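Long-range contacts in fructosamine deglycase FrlB (Bacillus subtilis, PDB 3EUA), which catalyses the conversion of a range of fructosamine 6-phosphates to glucose 6-phosphate and a free amino acid: residues A[98-109]-A[117-127]; A[5-13]-A[158-166]. All coordinates share one frame; numbering follows the deposited sequence.

Interaction 1 of 2, residues A[98-109]-A[117-127]; sequences RGKGALTIAMTF and QEAQYVAQYDW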
# COMPACT_ATOMS: atom_id res chain seq x y z
N ARG A 98 21.50 5.29 8.50
CA ARG A 98 22.66 6.11 8.83
C ARG A 98 23.96 5.37 8.46
O ARG A 98 24.88 5.99 7.94
CB ARG A 98 22.66 6.53 10.28
CG ARG A 98 23.64 7.66 10.60
CD ARG A 98 23.30 8.31 11.95
NE ARG A 98 24.16 9.46 12.23
CZ ARG A 98 24.13 10.19 13.34
NH1 ARG A 98 23.28 9.92 14.32
NH2 ARG A 98 24.98 11.22 13.47
N GLY A 99 24.01 4.07 8.70
CA GLY A 99 25.18 3.24 8.37
C GLY A 99 25.47 3.22 6.88
O GLY A 99 26.62 3.06 6.49
N LYS A 100 24.43 3.41 6.06
CA LYS A 100 24.56 3.50 4.60
C LYS A 100 24.91 4.92 4.10
O LYS A 100 24.95 5.16 2.90
CB LYS A 100 23.26 3.12 3.90
CG LYS A 100 22.71 1.72 4.11
CD LYS A 100 23.31 0.69 3.25
CE LYS A 100 22.53 -0.58 3.35
NZ LYS A 100 23.07 -1.63 2.47
N GLY A 101 25.13 5.86 5.01
CA GLY A 101 25.48 7.24 4.63
C GLY A 101 24.28 8.15 4.41
O GLY A 101 24.43 9.30 4.02
N ALA A 102 23.08 7.67 4.68
CA ALA A 102 21.90 8.50 4.49
C ALA A 102 21.77 9.57 5.58
O ALA A 102 22.28 9.41 6.70
CB ALA A 102 20.63 7.65 4.45
N LEU A 103 21.12 10.67 5.21
CA LEU A 103 20.79 11.75 6.12
C LEU A 103 19.52 11.28 6.81
O LEU A 103 18.55 10.90 6.14
CB LEU A 103 20.54 13.04 5.35
CG LEU A 103 20.07 14.28 6.13
CD1 LEU A 103 21.09 14.69 7.18
CD2 LEU A 103 19.80 15.41 5.12
N THR A 104 19.51 11.27 8.14
CA THR A 104 18.37 10.79 8.90
C THR A 104 17.79 11.82 9.84
O THR A 104 18.51 12.51 10.55
CB THR A 104 18.74 9.54 9.76
OG1 THR A 104 19.86 9.82 10.59
CG2 THR A 104 19.05 8.35 8.88
N ILE A 105 16.46 11.90 9.83
CA ILE A 105 15.75 12.78 10.72
C ILE A 105 14.62 11.96 11.34
O ILE A 105 13.84 11.35 10.61
CB ILE A 105 15.22 14.04 10.02
CG1 ILE A 105 14.48 14.90 11.04
CG2 ILE A 105 14.33 13.62 8.83
CD1 ILE A 105 14.26 16.37 10.67
N ALA A 106 14.55 11.94 12.67
CA ALA A 106 13.54 11.21 13.37
C ALA A 106 12.62 12.15 14.12
O ALA A 106 13.08 13.13 14.71
CB ALA A 106 14.23 10.25 14.38
N MSE A 107 11.32 11.86 14.02
CA MSE A 107 10.30 12.55 14.76
C MSE A 107 9.92 11.65 15.94
O MSE A 107 9.85 10.43 15.78
CB MSE A 107 9.09 12.78 13.92
CG MSE A 107 9.36 13.57 12.69
SE MSE A 107 7.70 13.71 11.68
CE MSE A 107 6.80 14.51 12.92
N THR A 108 9.70 12.23 17.12
CA THR A 108 9.30 11.47 18.26
C THR A 108 8.69 12.39 19.31
O THR A 108 8.82 13.60 19.24
CB THR A 108 10.53 10.72 18.81
OG1 THR A 108 10.12 9.85 19.87
CG2 THR A 108 11.64 11.72 19.29
N PHE A 109 7.99 11.80 20.27
CA PHE A 109 7.45 12.54 21.39
C PHE A 109 8.49 12.51 22.53
O PHE A 109 8.44 13.34 23.44
CB PHE A 109 6.12 11.88 21.80
CG PHE A 109 5.40 12.54 22.94
CD1 PHE A 109 4.94 13.83 22.80
CD2 PHE A 109 5.13 11.85 24.13
CE1 PHE A 109 4.25 14.45 23.84
CE2 PHE A 109 4.45 12.44 25.15
CZ PHE A 109 4.01 13.76 25.01
N GLN A 117 18.54 8.75 19.69
CA GLN A 117 19.96 8.51 19.80
C GLN A 117 20.56 8.06 18.48
O GLN A 117 21.67 8.45 18.17
CB GLN A 117 20.23 7.49 20.89
CG GLN A 117 19.82 7.98 22.28
CD GLN A 117 19.85 6.85 23.31
OE1 GLN A 117 20.57 5.87 23.12
NE2 GLN A 117 19.06 6.97 24.39
N GLU A 118 19.82 7.27 17.69
CA GLU A 118 20.32 6.77 16.41
C GLU A 118 20.25 7.77 15.27
O GLU A 118 21.13 7.78 14.41
CB GLU A 118 19.54 5.52 15.98
CG GLU A 118 19.66 4.34 16.88
CD GLU A 118 21.08 3.82 17.02
OE1 GLU A 118 21.93 4.07 16.13
OE2 GLU A 118 21.33 3.14 18.02
N ALA A 119 19.20 8.60 15.24
CA ALA A 119 19.00 9.55 14.16
C ALA A 119 19.95 10.72 14.26
O ALA A 119 20.29 11.16 15.34
CB ALA A 119 17.54 10.06 14.14
N GLN A 120 20.35 11.25 13.10
CA GLN A 120 21.27 12.37 13.05
C GLN A 120 20.59 13.66 13.51
O GLN A 120 21.19 14.47 14.22
CB GLN A 120 21.90 12.49 11.64
CG GLN A 120 22.94 13.61 11.50
CD GLN A 120 23.61 13.68 10.15
OE1 GLN A 120 23.51 12.78 9.32
NE2 GLN A 120 24.35 14.77 9.93
N TYR A 121 19.35 13.85 13.08
CA TYR A 121 18.54 15.00 13.46
C TYR A 121 17.27 14.49 14.14
O TYR A 121 16.74 13.45 13.76
CB TYR A 121 18.17 15.84 12.23
CG TYR A 121 19.33 16.59 11.61
CD1 TYR A 121 20.12 16.00 10.63
CD2 TYR A 121 19.64 17.90 12.02
CE1 TYR A 121 21.17 16.68 10.07
CE2 TYR A 121 20.71 18.57 11.47
CZ TYR A 121 21.45 17.95 10.49
OH TYR A 121 22.52 18.59 9.92
N VAL A 122 16.80 15.22 15.14
CA VAL A 122 15.61 14.86 15.89
C VAL A 122 14.67 16.04 15.97
O VAL A 122 15.09 17.13 16.30
CB VAL A 122 15.95 14.43 17.33
CG1 VAL A 122 14.65 14.13 18.11
CG2 VAL A 122 16.87 13.21 17.33
N ALA A 123 13.40 15.81 15.68
CA ALA A 123 12.38 16.83 15.74
C ALA A 123 11.25 16.30 16.61
O ALA A 123 10.66 15.29 16.32
CB ALA A 123 11.88 17.13 14.33
N GLN A 124 10.95 16.96 17.69
CA GLN A 124 9.90 16.45 18.51
C GLN A 124 8.60 17.05 18.06
O GLN A 124 8.57 18.04 17.31
CB GLN A 124 10.09 16.86 19.94
CG GLN A 124 11.40 16.52 20.58
CD GLN A 124 11.46 17.24 21.92
OE1 GLN A 124 10.47 17.26 22.67
NE2 GLN A 124 12.57 17.86 22.21
N TYR A 125 7.52 16.46 18.53
CA TYR A 125 6.20 16.99 18.25
C TYR A 125 5.41 16.96 19.53
O TYR A 125 5.79 16.25 20.47
CB TYR A 125 5.54 16.16 17.14
CG TYR A 125 5.29 14.67 17.39
CD1 TYR A 125 4.21 14.23 18.14
CD2 TYR A 125 6.09 13.71 16.78
CE1 TYR A 125 3.97 12.90 18.34
CE2 TYR A 125 5.85 12.34 16.96
CZ TYR A 125 4.79 11.94 17.72
OH TYR A 125 4.53 10.61 17.89
N ASP A 126 4.36 17.76 19.58
CA ASP A 126 3.53 17.82 20.77
C ASP A 126 2.34 16.89 20.58
O ASP A 126 1.93 16.58 19.46
CB ASP A 126 3.22 19.24 21.15
CG ASP A 126 4.44 19.92 21.77
OD1 ASP A 126 5.42 19.21 22.11
OD2 ASP A 126 4.41 21.13 21.99
N TRP A 127 1.80 16.45 21.71
CA TRP A 127 0.73 15.50 21.74
C TRP A 127 -0.19 15.78 22.92
O TRP A 127 0.21 16.34 23.93
CB TRP A 127 1.32 14.07 21.75
CG TRP A 127 0.39 12.94 22.10
CD1 TRP A 127 -0.02 12.60 23.36
CD2 TRP A 127 -0.17 11.97 21.22
NE1 TRP A 127 -0.85 11.52 23.32
CE2 TRP A 127 -0.94 11.09 22.02
CE3 TRP A 127 -0.10 11.75 19.84
CZ2 TRP A 127 -1.64 10.01 21.48
CZ3 TRP A 127 -0.80 10.67 19.30
CH2 TRP A 127 -1.57 9.83 20.11
O HOH W 1 26.04 10.46 9.89
O HOH W 2 22.05 10.55 8.95
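Backbone hydrogen bonds pair strand 103-108 with strand 121-124 in parallel, Ile105 lying beside Tyr121 and Thr108 beside Gln124. Tyr121 N donates to Thr104 O (3.0 Å), Ala106 N to Tyr121 O and Ala123 N to Ala106 O; the last two rungs are longer, Thr108 N to Ala123 O (3.3 Å) and Tyr125 N to Thr108 O (3.2 Å). Side-chain bonds add to this. Thr104 OG1, set between its backbone N and carbonyl carbon (chi1 54°), accepts from Gln120 N at 2.9 Å, and a water joins the same hydroxyl to Gln120 OE1 and Ala102 O. The extended Arg98 lays one guanidinium face over Gln120 CA, while NH1 donates almost straight to Glu118 O (3.0 Å), meeting it from above the carbonyl plane. Among apolar contacts, Leu103 CD1 abuts the edge of the Tyr121 ring at CE1 (3.5 Å), and the methyls of Ala106 and Ala119 press tightly together. Beyond the strands, the edge of Trp127 points at the face of Phe109, centroids 5.4 Å apart. This beta-alpha-beta unit, with helix 114-118 as its crossover, forms the outer end of the parallel sheet within this chain; strand 76-82 flanks 103-108, and helix 137-153 covers Ile105 and Met107.

Interaction 2 of 2, residues A[5-13]-A[158-166]; sequences ATAKVNREV and FEQAIEGLD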
# COMPACT_ATOMS: atom_id res chain seq x y z
N ALA A 5 6.39 32.72 8.50
CA ALA A 5 6.37 31.25 8.24
C ALA A 5 7.49 30.53 9.00
O ALA A 5 7.22 29.75 9.92
CB ALA A 5 6.45 30.97 6.72
N THR A 6 8.74 30.81 8.65
CA THR A 6 9.91 30.20 9.28
C THR A 6 9.93 30.38 10.81
O THR A 6 10.43 29.51 11.54
CB THR A 6 11.19 30.80 8.72
OG1 THR A 6 11.13 30.77 7.29
CG2 THR A 6 12.42 30.04 9.21
N ALA A 7 9.38 31.49 11.29
CA ALA A 7 9.30 31.77 12.73
C ALA A 7 8.40 30.79 13.48
O ALA A 7 8.52 30.65 14.70
CB ALA A 7 8.80 33.18 12.99
N LYS A 8 7.48 30.15 12.75
CA LYS A 8 6.56 29.18 13.32
C LYS A 8 7.11 27.75 13.24
O LYS A 8 6.50 26.83 13.78
CB LYS A 8 5.20 29.26 12.60
CG LYS A 8 4.50 30.63 12.67
CD LYS A 8 3.21 30.59 11.85
CE LYS A 8 2.43 31.92 11.88
NZ LYS A 8 1.84 32.21 13.20
N VAL A 9 8.25 27.56 12.57
CA VAL A 9 8.84 26.24 12.40
C VAL A 9 9.61 25.80 13.63
O VAL A 9 10.33 26.59 14.24
CB VAL A 9 9.74 26.14 11.14
CG1 VAL A 9 10.41 24.82 11.03
CG2 VAL A 9 8.89 26.31 9.90
N ASN A 10 9.40 24.56 14.03
CA ASN A 10 10.10 23.90 15.13
C ASN A 10 11.60 24.23 14.98
O ASN A 10 12.18 24.10 13.90
CB ASN A 10 9.75 22.37 15.11
CG ASN A 10 10.74 21.44 15.88
OD1 ASN A 10 11.94 21.68 15.98
ND2 ASN A 10 10.22 20.28 16.32
N ARG A 11 12.23 24.70 16.06
CA ARG A 11 13.66 25.08 16.00
C ARG A 11 14.59 23.97 15.53
O ARG A 11 15.59 24.21 14.85
CB ARG A 11 14.19 25.63 17.32
CG ARG A 11 13.77 27.06 17.58
CD ARG A 11 14.51 27.66 18.78
NE ARG A 11 14.17 29.08 18.95
CZ ARG A 11 13.09 29.54 19.58
NH1 ARG A 11 12.90 30.85 19.66
NH2 ARG A 11 12.19 28.72 20.14
N GLU A 12 14.27 22.73 15.89
CA GLU A 12 15.08 21.60 15.49
C GLU A 12 14.92 21.39 13.98
O GLU A 12 15.88 21.04 13.29
CB GLU A 12 14.64 20.37 16.27
CG GLU A 12 14.67 20.51 17.84
CD GLU A 12 13.70 19.52 18.54
OE1 GLU A 12 14.13 18.87 19.52
OE2 GLU A 12 12.53 19.36 18.11
N VAL A 13 13.71 21.58 13.48
CA VAL A 13 13.41 21.47 12.05
C VAL A 13 14.14 22.62 11.32
O VAL A 13 14.72 22.42 10.29
CB VAL A 13 11.86 21.49 11.80
CG1 VAL A 13 11.54 21.73 10.32
CG2 VAL A 13 11.22 20.19 12.32
N PHE A 158 5.82 26.42 0.64
CA PHE A 158 6.19 26.45 2.04
C PHE A 158 5.41 27.46 2.91
O PHE A 158 4.89 27.10 3.95
CB PHE A 158 7.69 26.74 2.17
CG PHE A 158 8.16 26.78 3.60
CD1 PHE A 158 8.39 25.59 4.29
CD2 PHE A 158 8.40 27.98 4.25
CE1 PHE A 158 8.85 25.60 5.60
CE2 PHE A 158 8.85 28.01 5.56
CZ PHE A 158 9.07 26.82 6.24
N GLU A 159 5.34 28.71 2.48
CA GLU A 159 4.65 29.75 3.25
C GLU A 159 3.16 29.44 3.47
O GLU A 159 2.61 29.62 4.57
CB GLU A 159 4.76 31.09 2.52
CG GLU A 159 4.07 32.22 3.29
CD GLU A 159 4.16 33.58 2.64
OE1 GLU A 159 5.07 33.83 1.81
OE2 GLU A 159 3.31 34.41 2.99
N GLN A 160 2.52 28.99 2.41
CA GLN A 160 1.10 28.70 2.47
C GLN A 160 0.85 27.40 3.27
O GLN A 160 -0.20 27.25 3.90
CB GLN A 160 0.50 28.69 1.06
CG GLN A 160 0.63 30.06 0.34
CD GLN A 160 2.07 30.42 -0.15
OE1 GLN A 160 2.91 29.55 -0.41
NE2 GLN A 160 2.34 31.74 -0.31
N ALA A 161 1.81 26.48 3.26
CA ALA A 161 1.69 25.24 4.04
C ALA A 161 1.77 25.56 5.52
O ALA A 161 0.93 25.11 6.30
CB ALA A 161 2.77 24.25 3.65
N ILE A 162 2.78 26.34 5.89
CA ILE A 162 2.99 26.74 7.29
C ILE A 162 1.84 27.61 7.79
O ILE A 162 1.34 27.38 8.89
CB ILE A 162 4.31 27.49 7.53
CG1 ILE A 162 5.51 26.66 7.13
CG2 ILE A 162 4.52 27.75 9.01
CD1 ILE A 162 5.57 25.32 7.87
N GLU A 163 1.42 28.58 7.00
CA GLU A 163 0.27 29.42 7.41
C GLU A 163 -0.97 28.54 7.54
O GLU A 163 -1.78 28.71 8.46
CB GLU A 163 -0.02 30.57 6.42
CG GLU A 163 1.02 31.70 6.35
N GLY A 164 -1.13 27.60 6.61
CA GLY A 164 -2.29 26.70 6.64
C GLY A 164 -2.30 25.88 7.92
O GLY A 164 -3.34 25.73 8.57
N LEU A 165 -1.15 25.32 8.27
CA LEU A 165 -1.04 24.56 9.50
C LEU A 165 -1.41 25.40 10.73
O LEU A 165 -2.12 24.93 11.61
CB LEU A 165 0.34 23.98 9.67
CG LEU A 165 0.69 22.72 8.85
CD1 LEU A 165 2.17 22.45 8.97
CD2 LEU A 165 -0.14 21.48 9.30
N ASP A 166 -0.97 26.66 10.74
CA ASP A 166 -1.26 27.56 11.86
C ASP A 166 -2.77 27.83 11.96
O ASP A 166 -3.34 27.82 13.07
CB ASP A 166 -0.51 28.87 11.72
CG ASP A 166 -0.51 29.71 13.01
OD1 ASP A 166 -0.53 29.09 14.11
OD2 ASP A 166 -0.45 30.96 12.92
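The N-terminal segment ahead of helix 11-20, with its 3-10 turn at 6-8, packs against the first turns of the long helix 158-190. Its apolar part centres on Phe158 and Ile162, one helical turn apart. Val9 CG2 meets the edge of the Phe158 ring at CZ (3.7 Å) and also touches Ile162 CD1 (4.0 Å), bridging the two side chains. Ala5 CB reaches Phe158 CE2 at 4.0 Å, while Ile162 CG2, turned anti to its own backbone N, lies 3.5 Å from Ala5 O and also meets Lys8 CB. Ile162 CG1 lies over one face of the Phe158 ring, toward its rim. Asp166, a turn beyond Ile162, receives Lys8, whose chain runs straight from CG to CE and bends at its last torsion (chi4 -69°); NZ meets Asp166 OD2 at 2.6 Å, a salt bridge in which NZ comes from above the carboxylate plane. Replacing Asp166 by alanine would probably leave the Lys8 ammonium without this anionic mate and its chain end freer to swing. Gln143 and Gln150 of helix 137-153 touch Val9 and Phe158 respectively. The contact thus joins a small hydrophobic patch to one ion pair between exposed Lys8 and partly exposed Asp166, a charged tether probably weakened by competing solvent.

In the fold
From the N terminus, residues 5-13 run into the start of helix 11-20, and the chain goes on through the strands of the first parallel sheet. Interaction 1 closes a short loop there, only seven residues separating its segments, and adds the outermost strand of this chain's five-stranded sheet. Interaction 2 closes far later, when helix 158-190 returns to the start of the chain, so interaction 1 is nested inside the larger loop. Their centres lie about 19 Å apart, yet they meet directly: Glu12 OE2 probably accepts from Gln124 N, and the side chain of Asn10 packs on Ala123. The N-terminal segment thus links strand 121-124 to helix 158-190, which connects the parts of the chain that carry the two parallel sheets.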